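Long-range contacts in protease (Helicobacter pylori, PDB 5EUF), which probably acts as a zinc-dependent peptidase of the M16 family that cleaves the cytoplasmic domain of human junctional adhesion molecule A, compromising the gastric epithelial barrier: residues G40-V45 with H158-T163; A154-P159 with M229-Q234; Y186-N191 with K222-P227. One frame throughout, in Å; residues are numbered along the deposited sequence.

How the interactions relate
Interactions 1 and 2 are largely buried, share His158 and Pro159, and meet the second subunit; in interaction 3 no other chain touches, and the 222-227 side is mostly exposed. One connection, running from helix 202-213 in the first half of the chain to strand 238-243 in the second, supplies 222-227 to interaction 3 and 229-234 to interaction 2. The chemistry changes with the place. Near the zinc site, interaction 1 joins an indole to a carboxylate; interaction 2 holds a carboxylate on backbone N-H groups; interaction 3 has no hydrogen bond across it and relies mainly on van der Waals packing of one isoleucine. Pro227, packing on Arg42 and Asn43, ties interaction 3 to interaction 1.

Interaction 1 of 3, residues G40-V45 with H158-T163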
loop_
_atom_site.group_PDB
_atom_site.type_symbol
_atom_site.label_atom_id
_atom_site.label_comp_id
_atom_site.label_asym_id
_atom_site.label_seq_id
_atom_site.Cartn_x
_atom_site.Cartn_y
_atom_site.Cartn_z
ATOM N N GLY B 40 4.418 14.365 -8.207
ATOM C CA GLY B 40 5.149 13.919 -7.038
ATOM C C GLY B 40 4.936 12.437 -6.829
ATOM O O GLY B 40 4.516 11.727 -7.742
ATOM N N SER B 41 5.220 11.968 -5.619
ATOM C CA SER B 41 5.025 10.566 -5.290
ATOM C C SER B 41 3.538 10.245 -5.186
ATOM O O SER B 41 3.145 9.079 -5.220
ATOM C CB SER B 41 5.739 10.217 -3.984
ATOM O OG SER B 41 5.205 10.953 -2.897
ATOM N N ARG B 42 2.717 11.287 -5.065
ATOM C CA ARG B 42 1.275 11.111 -4.933
ATOM C C ARG B 42 0.651 10.705 -6.265
ATOM O O ARG B 42 -0.486 10.235 -6.316
ATOM C CB ARG B 42 0.615 12.389 -4.410
ATOM C CG ARG B 42 0.235 13.367 -5.501
ATOM C CD ARG B 42 -0.504 14.576 -4.957
ATOM N NE ARG B 42 -1.362 15.156 -5.983
ATOM C CZ ARG B 42 -2.675 14.974 -6.036
ATOM N NH1 ARG B 42 -3.276 14.244 -5.108
ATOM N NH2 ARG B 42 -3.389 15.527 -7.009
ATOM N N ASN B 43 1.405 10.890 -7.344
ATOM C CA ASN B 43 0.949 10.501 -8.670
ATOM C C ASN B 43 1.500 9.138 -9.074
ATOM O O ASN B 43 1.399 8.733 -10.231
ATOM C CB ASN B 43 1.350 11.554 -9.699
ATOM C CG ASN B 43 0.879 12.942 -9.323
ATOM O OD1 ASN B 43 1.623 13.725 -8.728
ATOM N ND2 ASN B 43 -0.364 13.257 -9.668
ATOM N N GLU B 44 2.088 8.436 -8.113
ATOM C CA GLU B 44 2.639 7.109 -8.363
ATOM C C GLU B 44 1.692 6.020 -7.877
ATOM O O GLU B 44 0.641 6.302 -7.297
ATOM C CB GLU B 44 3.999 6.950 -7.680
ATOM C CG GLU B 44 5.029 7.984 -8.088
ATOM C CD GLU B 44 6.297 7.876 -7.272
ATOM O OE1 GLU B 44 6.294 7.115 -6.280
ATOM O OE2 GLU B 44 7.297 8.546 -7.618
ATOM N N VAL B 45 2.078 4.773 -8.124
ATOM C CA VAL B 45 1.303 3.611 -7.705
ATOM C C VAL B 45 2.253 2.558 -7.146
ATOM O O VAL B 45 3.335 2.348 -7.699
ATOM C CB VAL B 45 0.489 3.016 -8.878
ATOM C CG1 VAL B 45 -0.244 1.769 -8.435
ATOM C CG2 VAL B 45 -0.496 4.038 -9.425
ATOM N N HIS B 158 -3.875 5.805 0.359
ATOM C CA HIS B 158 -3.394 6.961 -0.393
ATOM C C HIS B 158 -1.898 6.825 -0.686
ATOM O O HIS B 158 -1.162 6.246 0.111
ATOM C CB HIS B 158 -3.682 8.244 0.389
ATOM C CG HIS B 158 -3.409 9.499 -0.374
ATOM N ND1 HIS B 158 -2.227 10.197 -0.260
ATOM C CD2 HIS B 158 -4.169 10.187 -1.259
ATOM C CE1 HIS B 158 -2.268 11.259 -1.043
ATOM N NE2 HIS B 158 -3.436 11.277 -1.661
ATOM N N PRO B 159 -1.446 7.341 -1.843
ATOM C CA PRO B 159 -0.030 7.293 -2.232
ATOM C C PRO B 159 0.952 7.867 -1.203
ATOM O O PRO B 159 2.155 7.653 -1.341
ATOM C CB PRO B 159 -0.004 8.124 -3.513
ATOM C CG PRO B 159 -1.332 7.890 -4.113
ATOM C CD PRO B 159 -2.295 7.801 -2.956
ATOM N N TYR B 160 0.456 8.566 -0.185
ATOM C CA TYR B 160 1.317 9.026 0.902
ATOM C C TYR B 160 1.742 7.850 1.777
ATOM O O TYR B 160 2.430 8.026 2.782
ATOM C CB TYR B 160 0.617 10.089 1.750
ATOM C CG TYR B 160 0.414 11.415 1.051
ATOM C CD1 TYR B 160 1.070 11.706 -0.139
ATOM C CD2 TYR B 160 -0.429 12.382 1.587
ATOM C CE1 TYR B 160 0.885 12.921 -0.779
ATOM C CE2 TYR B 160 -0.619 13.597 0.956
ATOM C CZ TYR B 160 0.040 13.861 -0.225
ATOM O OH TYR B 160 -0.147 15.070 -0.853
ATOM N N HIS B 161 1.318 6.651 1.384
ATOM C CA HIS B 161 1.735 5.407 2.020
ATOM C C HIS B 161 3.251 5.236 1.947
ATOM O O HIS B 161 3.850 4.544 2.769
ATOM C CB HIS B 161 1.033 4.221 1.353
ATOM C CG HIS B 161 1.329 2.898 1.987
ATOM N ND1 HIS B 161 0.911 2.571 3.260
ATOM C CD2 HIS B 161 1.986 1.812 1.516
ATOM C CE1 HIS B 161 1.305 1.343 3.547
ATOM N NE2 HIS B 161 1.960 0.860 2.507
ATOM N N TRP B 162 3.862 5.872 0.953
ATOM C CA TRP B 162 5.310 5.839 0.792
ATOM C C TRP B 162 5.874 7.231 0.509
ATOM O O TRP B 162 5.201 8.087 -0.070
ATOM C CB TRP B 162 5.703 4.873 -0.329
ATOM C CG TRP B 162 5.167 5.256 -1.683
ATOM C CD1 TRP B 162 5.775 6.053 -2.608
ATOM C CD2 TRP B 162 3.917 4.857 -2.258
ATOM N NE1 TRP B 162 4.983 6.177 -3.722
ATOM C CE2 TRP B 162 3.836 5.453 -3.534
ATOM C CE3 TRP B 162 2.858 4.056 -1.819
ATOM C CZ2 TRP B 162 2.740 5.271 -4.375
ATOM C CZ3 TRP B 162 1.772 3.876 -2.655
ATOM C CH2 TRP B 162 1.721 4.480 -3.919
ATOM N N THR B 163 7.115 7.446 0.932
ATOM C CA THR B 163 7.832 8.685 0.662
ATOM C C THR B 163 8.401 8.630 -0.761
ATOM O O THR B 163 8.512 7.547 -1.335
ATOM C CB THR B 163 8.952 8.905 1.695
ATOM O OG1 THR B 163 10.036 8.006 1.431
ATOM C CG2 THR B 163 8.421 8.671 3.103
#
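Glu44 and Trp162 meet along the length of the glutamate side chain. At its base, Glu44 CB lies 3.9 Å from Trp162 CZ2, on the benzo side of the indole. With CG set anti to the carbonyl carbon (chi1 -57°) and the chain extended beyond it, the carboxylate is carried along to the pyrrole side, where Trp162 NE1 donates to Glu44 OE1 at 3.0 Å. The bond is moderately straight, at 154° on the hydrogen, and reaches the anti side of OE1, somewhat above the carboxylate plane; carboxylate and indole are nevertheless nearly coplanar, 13° apart. Tryptophan suits this place because it offers one N-H within a large apolar plate. OE1 also accepts from Gly50 N, while OE2 takes Ala52 N at the start of helix 51-58. That helix carries His53, a zinc ligand, together with Glu56 and His57, and so contains the inverted HxxEH motif of M16 peptidases. Glu44 therefore braces the start of this helix, its side chain about 5 Å from that of His53, consistent with a second-shell role. The rest of the indole is packed from several sides. Pro159 O sits over the centre of one face, Val45 C lies 3.8 Å from Trp162 CH2, and Met46 of the second subunit also touches the ring. Pro159 wedges its own ring against the other turn, CG lying 3.3 Å from Arg42 O and CB 3.5 Å from Arg42 CA, a compact apolar filler between two short 3-10 turns. Arg42 CB approaches Tyr160 CE1 at 3.7 Å, and the two long side chains run side by side in the same direction. Their polar ends converge on one neighbourhood: Arg42 NH1 forms a salt bridge with Asp307, and Tyr160 OH bonds to Asp89 OD1 and Asp307 N.

Interaction 2 of 3, residues A154-P159 with M229-Q234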
loop_
_atom_site.group_PDB
_atom_site.type_symbol
_atom_site.label_atom_id
_atom_site.label_comp_id
_atom_site.label_asym_id
_atom_site.label_seq_id
_atom_site.Cartn_x
_atom_site.Cartn_y
_atom_site.Cartn_z
ATOM N N ALA B 154 0.969 5.398 8.879
ATOM C CA ALA B 154 -0.033 6.456 8.964
ATOM C C ALA B 154 -1.030 6.399 7.812
ATOM O O ALA B 154 -2.219 6.660 7.998
ATOM C CB ALA B 154 0.647 7.817 9.006
ATOM N N TYR B 155 -0.534 6.070 6.623
ATOM C CA TYR B 155 -1.379 5.948 5.439
ATOM C C TYR B 155 -1.407 4.504 4.952
ATOM O O TYR B 155 -0.390 3.809 4.974
ATOM C CB TYR B 155 -0.889 6.864 4.317
ATOM C CG TYR B 155 -0.959 8.346 4.622
ATOM C CD1 TYR B 155 -2.116 9.075 4.368
ATOM C CD2 TYR B 155 0.140 9.021 5.138
ATOM C CE1 TYR B 155 -2.183 10.430 4.629
ATOM C CE2 TYR B 155 0.084 10.379 5.404
ATOM C CZ TYR B 155 -1.080 11.077 5.146
ATOM O OH TYR B 155 -1.139 12.428 5.410
ATOM N N VAL B 156 -2.572 4.060 4.502
ATOM C CA VAL B 156 -2.758 2.671 4.106
ATOM C C VAL B 156 -3.084 2.560 2.620
ATOM O O VAL B 156 -2.671 1.617 1.945
ATOM C CB VAL B 156 -3.884 2.014 4.931
ATOM C CG1 VAL B 156 -4.118 0.581 4.488
ATOM C CG2 VAL B 156 -3.548 2.068 6.412
ATOM N N TYR B 157 -3.805 3.550 2.110
ATOM C CA TYR B 157 -4.363 3.467 0.772
ATOM C C TYR B 157 -3.837 4.573 -0.136
ATOM O O TYR B 157 -3.406 4.314 -1.262
ATOM C CB TYR B 157 -5.890 3.515 0.859
ATOM C CG TYR B 157 -6.599 3.370 -0.462
ATOM C CD1 TYR B 157 -6.189 2.426 -1.393
ATOM C CD2 TYR B 157 -7.693 4.164 -0.770
ATOM C CE1 TYR B 157 -6.838 2.288 -2.600
ATOM C CE2 TYR B 157 -8.355 4.029 -1.970
ATOM C CZ TYR B 157 -7.923 3.092 -2.882
ATOM O OH TYR B 157 -8.578 2.962 -4.085
ATOM N N HIS B 158 -3.875 5.805 0.359
ATOM C CA HIS B 158 -3.394 6.961 -0.393
ATOM C C HIS B 158 -1.898 6.825 -0.686
ATOM O O HIS B 158 -1.162 6.246 0.111
ATOM C CB HIS B 158 -3.682 8.244 0.389
ATOM C CG HIS B 158 -3.409 9.499 -0.374
ATOM N ND1 HIS B 158 -2.227 10.197 -0.260
ATOM C CD2 HIS B 158 -4.169 10.187 -1.259
ATOM C CE1 HIS B 158 -2.268 11.259 -1.043
ATOM N NE2 HIS B 158 -3.436 11.277 -1.661
ATOM N N PRO B 159 -1.446 7.341 -1.843
ATOM C CA PRO B 159 -0.030 7.293 -2.232
ATOM C C PRO B 159 0.952 7.867 -1.203
ATOM O O PRO B 159 2.155 7.653 -1.341
ATOM C CB PRO B 159 -0.004 8.124 -3.513
ATOM C CG PRO B 159 -1.332 7.890 -4.113
ATOM C CD PRO B 159 -2.295 7.801 -2.956
HETATM N N MSE B 229 -7.424 7.574 -4.950
HETATM C CA MSE B 229 -7.266 6.760 -3.753
HETATM C C MSE B 229 -7.228 7.604 -2.486
HETATM O O MSE B 229 -6.161 7.839 -1.915
HETATM C CB MSE B 229 -5.996 5.912 -3.857
HETATM C CG MSE B 229 -6.021 4.898 -4.993
HETATM SE SE MSE B 229 -4.444 4.983 -6.127
HETATM C CE MSE B 229 -4.602 6.832 -6.722
ATOM N N LYS B 230 -8.397 8.054 -2.042
ATOM C CA LYS B 230 -8.476 8.877 -0.840
ATOM C C LYS B 230 -8.338 8.034 0.420
ATOM O O LYS B 230 -9.006 7.011 0.572
ATOM C CB LYS B 230 -9.791 9.658 -0.798
ATOM C CG LYS B 230 -9.911 10.562 0.421
ATOM C CD LYS B 230 -11.175 11.402 0.387
ATOM C CE LYS B 230 -11.219 12.367 1.565
ATOM N NZ LYS B 230 -12.469 13.180 1.579
ATOM N N GLU B 231 -7.461 8.467 1.320
ATOM C CA GLU B 231 -7.291 7.795 2.601
ATOM C C GLU B 231 -8.565 7.845 3.422
ATOM O O GLU B 231 -9.093 8.923 3.686
ATOM C CB GLU B 231 -6.147 8.422 3.395
ATOM C CG GLU B 231 -4.930 7.533 3.518
ATOM C CD GLU B 231 -5.138 6.370 4.453
ATOM O OE1 GLU B 231 -5.907 6.513 5.427
ATOM O OE2 GLU B 231 -4.526 5.311 4.212
ATOM N N PRO B 232 -9.071 6.670 3.819
ATOM C CA PRO B 232 -10.206 6.627 4.739
ATOM C C PRO B 232 -9.855 7.343 6.038
ATOM O O PRO B 232 -8.684 7.350 6.417
ATOM C CB PRO B 232 -10.421 5.127 4.967
ATOM C CG PRO B 232 -9.813 4.468 3.770
ATOM C CD PRO B 232 -8.641 5.322 3.405
ATOM N N LYS B 233 -10.841 7.953 6.691
ATOM C CA LYS B 233 -10.608 8.626 7.963
ATOM C C LYS B 233 -9.987 7.651 8.951
ATOM O O LYS B 233 -10.459 6.524 9.098
ATOM C CB LYS B 233 -11.911 9.203 8.527
ATOM N N GLN B 234 -8.913 8.077 9.608
ATOM C CA GLN B 234 -8.225 7.223 10.565
ATOM C C GLN B 234 -9.153 6.897 11.730
ATOM O O GLN B 234 -9.675 7.786 12.400
ATOM C CB GLN B 234 -6.936 7.881 11.061
ATOM C CG GLN B 234 -6.043 6.951 11.864
ATOM C CD GLN B 234 -4.600 7.413 11.895
ATOM O OE1 GLN B 234 -4.136 8.100 10.985
ATOM N NE2 GLN B 234 -3.882 7.036 12.946
#
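Glu231 OE2 accepts from Tyr157 N at 2.8 Å, on its anti side; Val156 N points at the same oxygen, but the modelled separation is too short for that second bond to be more than doubtful. A glutamate fits here because its chain, bent at CG, can reach across to a loop whose N-H groups have just left helix 142-154. On the way, Glu231 CG slips against the edge of the Tyr155 ring, 3.3 Å from CD1. Further along, Met229, modelled as selenomethionine, lays its CB over one face of the Tyr157 ring in a CH-pi contact, 3.7 Å from the centroid, while its selenium end bends away. Lys230 O faces the edge of the same ring at CD2, and Phe167 of the second subunit stacks on it, as suits a broad aromatic at a subunit interface. Met229 O approaches the ring edge of His158 at CD2, 3.1 Å away. The 154-159 loop thus leads out of helix 142-154 alongside a chain about to enter strand 238-243, where Arg238 touches both Val156 and Glu231; Lys257, of strand 251-258 in the same sheet, bonds to Ala154 O and Gln234 OE1.

Interaction 3 of 3, residues Y186-N191 with K222-P227; sequences YYQPKN and KAIPTP
Ile224 packs against Tyr186, and all of the contact across the segments is van der Waals. Ile224 CG2 approaches the tyrosine ring obliquely, 3.7 Å from Tyr186 CE1, and the two side chains cross at a slant. The branching of isoleucine at CB serves two partners at once: CG2 goes to the tyrosine, while the longer arm, with CG1 anti to the carbonyl carbon (chi1 -46°), carries CD1 toward Gln188. There it lies 3.5 Å from Gln188 NE2, the aliphatic arm and the amide chain lying alongside with their ends reversed. More loosely, Ile224 CG1 rests 4.3 Å from Asn191 CG. The isoleucine is therefore flanked by a ring and two amides.

The contact lies at the connection between helix 176-186 and strand 192-198, an inner strand of the mixed six-stranded sheet in the first half of the chain. Segment 222-227 belongs to the long linker that leaves helix 202-213 for the second sheet, and here it runs over the helix-to-strand turn.

Polar bonds shape the turn but do not cross to the linker. Asn191 ND2 donates to Tyr186 O at 2.7 Å, with an angle of 157° at the hydrogen, and Asn191 N closes the turn onto Gln188 O at 2.8 Å. An asparagine suits this position because its short amide can reach back to the carbonyl of the helix's last residue. Gln188 is held at both amide atoms, NE2 by Leu185 O and OE1 by Leu219 N, and this fixes the group against which Ile224 CD1 packs.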
loop_
_atom_site.group_PDB
_atom_site.type_symbol
_atom_site.label_atom_id
_atom_site.label_comp_id
_atom_site.label_asym_id
_atom_site.label_seq_id
_atom_site.Cartn_x
_atom_site.Cartn_y
_atom_site.Cartn_z
ATOM N N TYR B 186 3.351 13.280 -17.350
ATOM C CA TYR B 186 3.321 14.247 -16.261
ATOM C C TYR B 186 4.221 15.467 -16.476
ATOM O O TYR B 186 4.146 16.433 -15.717
ATOM C CB TYR B 186 3.693 13.554 -14.951
ATOM C CG TYR B 186 2.620 12.621 -14.431
ATOM C CD1 TYR B 186 1.447 13.122 -13.877
ATOM C CD2 TYR B 186 2.780 11.241 -14.489
ATOM C CE1 TYR B 186 0.461 12.274 -13.399
ATOM C CE2 TYR B 186 1.799 10.386 -14.013
ATOM C CZ TYR B 186 0.642 10.909 -13.471
ATOM O OH TYR B 186 -0.337 10.063 -12.997
ATOM N N TYR B 187 5.060 15.433 -17.509
ATOM C CA TYR B 187 5.907 16.582 -17.833
ATOM C C TYR B 187 5.425 17.296 -19.092
ATOM O O TYR B 187 6.225 17.778 -19.892
ATOM C CB TYR B 187 7.366 16.156 -18.006
ATOM C CG TYR B 187 8.116 15.963 -16.709
ATOM C CD1 TYR B 187 7.606 15.155 -15.701
ATOM C CD2 TYR B 187 9.348 16.572 -16.501
ATOM C CE1 TYR B 187 8.291 14.971 -14.516
ATOM C CE2 TYR B 187 10.045 16.392 -15.317
ATOM C CZ TYR B 187 9.511 15.589 -14.330
ATOM O OH TYR B 187 10.195 15.403 -13.150
ATOM N N GLN B 188 4.112 17.350 -19.267
ATOM C CA GLN B 188 3.525 18.135 -20.340
ATOM C C GLN B 188 3.510 19.601 -19.933
ATOM O O GLN B 188 3.439 19.915 -18.745
ATOM C CB GLN B 188 2.110 17.657 -20.656
ATOM C CG GLN B 188 1.988 16.166 -20.893
ATOM C CD GLN B 188 0.591 15.761 -21.319
ATOM O OE1 GLN B 188 -0.030 16.420 -22.153
ATOM N NE2 GLN B 188 0.083 14.681 -20.739
ATOM N N PRO B 189 3.596 20.505 -20.919
ATOM C CA PRO B 189 3.483 21.947 -20.677
ATOM C C PRO B 189 2.212 22.315 -19.907
ATOM O O PRO B 189 2.245 23.201 -19.054
ATOM C CB PRO B 189 3.452 22.534 -22.091
ATOM C CG PRO B 189 4.220 21.556 -22.910
ATOM C CD PRO B 189 3.934 20.202 -22.321
ATOM N N LYS B 190 1.112 21.628 -20.204
ATOM C CA LYS B 190 -0.158 21.858 -19.518
ATOM C C LYS B 190 -0.072 21.506 -18.032
ATOM O O LYS B 190 -0.925 21.904 -17.238
ATOM C CB LYS B 190 -1.273 21.047 -20.183
ATOM N N ASN B 191 0.963 20.757 -17.662
ATOM C CA ASN B 191 1.149 20.331 -16.284
ATOM C C ASN B 191 2.345 21.028 -15.642
ATOM O O ASN B 191 2.781 20.658 -14.551
ATOM C CB ASN B 191 1.326 18.807 -16.223
ATOM C CG ASN B 191 1.115 18.244 -14.826
ATOM O OD1 ASN B 191 0.271 18.726 -14.070
ATOM N ND2 ASN B 191 1.890 17.223 -14.478
ATOM N N LYS B 222 -6.738 15.181 -23.641
ATOM C CA LYS B 222 -7.393 14.735 -22.413
ATOM C C LYS B 222 -6.579 15.088 -21.171
ATOM O O LYS B 222 -5.349 15.032 -21.183
ATOM C CB LYS B 222 -7.669 13.228 -22.465
ATOM C CG LYS B 222 -6.613 12.401 -23.181
ATOM C CD LYS B 222 -7.115 10.984 -23.436
ATOM C CE LYS B 222 -6.120 10.176 -24.258
ATOM N NZ LYS B 222 -6.618 8.802 -24.554
ATOM N N ALA B 223 -7.284 15.445 -20.102
ATOM C CA ALA B 223 -6.666 15.986 -18.893
ATOM C C ALA B 223 -5.802 14.969 -18.153
ATOM O O ALA B 223 -5.981 13.762 -18.300
ATOM C CB ALA B 223 -7.742 16.528 -17.961
ATOM N N ILE B 224 -4.866 15.480 -17.356
ATOM C CA ILE B 224 -3.982 14.647 -16.545
ATOM C C ILE B 224 -4.794 13.843 -15.532
ATOM O O ILE B 224 -5.639 14.404 -14.834
ATOM C CB ILE B 224 -2.929 15.500 -15.796
ATOM C CG1 ILE B 224 -2.299 16.536 -16.733
ATOM C CG2 ILE B 224 -1.864 14.616 -15.158
ATOM C CD1 ILE B 224 -1.469 15.939 -17.846
ATOM N N PRO B 225 -4.551 12.523 -15.460
ATOM C CA PRO B 225 -5.260 11.650 -14.515
ATOM C C PRO B 225 -5.111 12.101 -13.061
ATOM O O PRO B 225 -3.991 12.280 -12.577
ATOM C CB PRO B 225 -4.595 10.286 -14.731
ATOM C CG PRO B 225 -4.078 10.338 -16.126
ATOM C CD PRO B 225 -3.649 11.762 -16.343
ATOM N N THR B 226 -6.240 12.285 -12.384
ATOM C CA THR B 226 -6.252 12.696 -10.985
ATOM C C THR B 226 -6.360 11.480 -10.070
ATOM O O THR B 226 -7.267 10.664 -10.238
ATOM C CB THR B 226 -7.423 13.655 -10.688
ATOM O OG1 THR B 226 -7.347 14.795 -11.553
ATOM C CG2 THR B 226 -7.390 14.117 -9.238
ATOM N N PRO B 227 -5.434 11.356 -9.103
ATOM C CA PRO B 227 -5.466 10.245 -8.142
ATOM C C PRO B 227 -6.807 10.166 -7.416
ATOM O O PRO B 227 -7.373 11.194 -7.041
ATOM C CB PRO B 227 -4.323 10.578 -7.171
ATOM C CG PRO B 227 -4.021 12.020 -7.394
ATOM C CD PRO B 227 -4.320 12.278 -8.835
#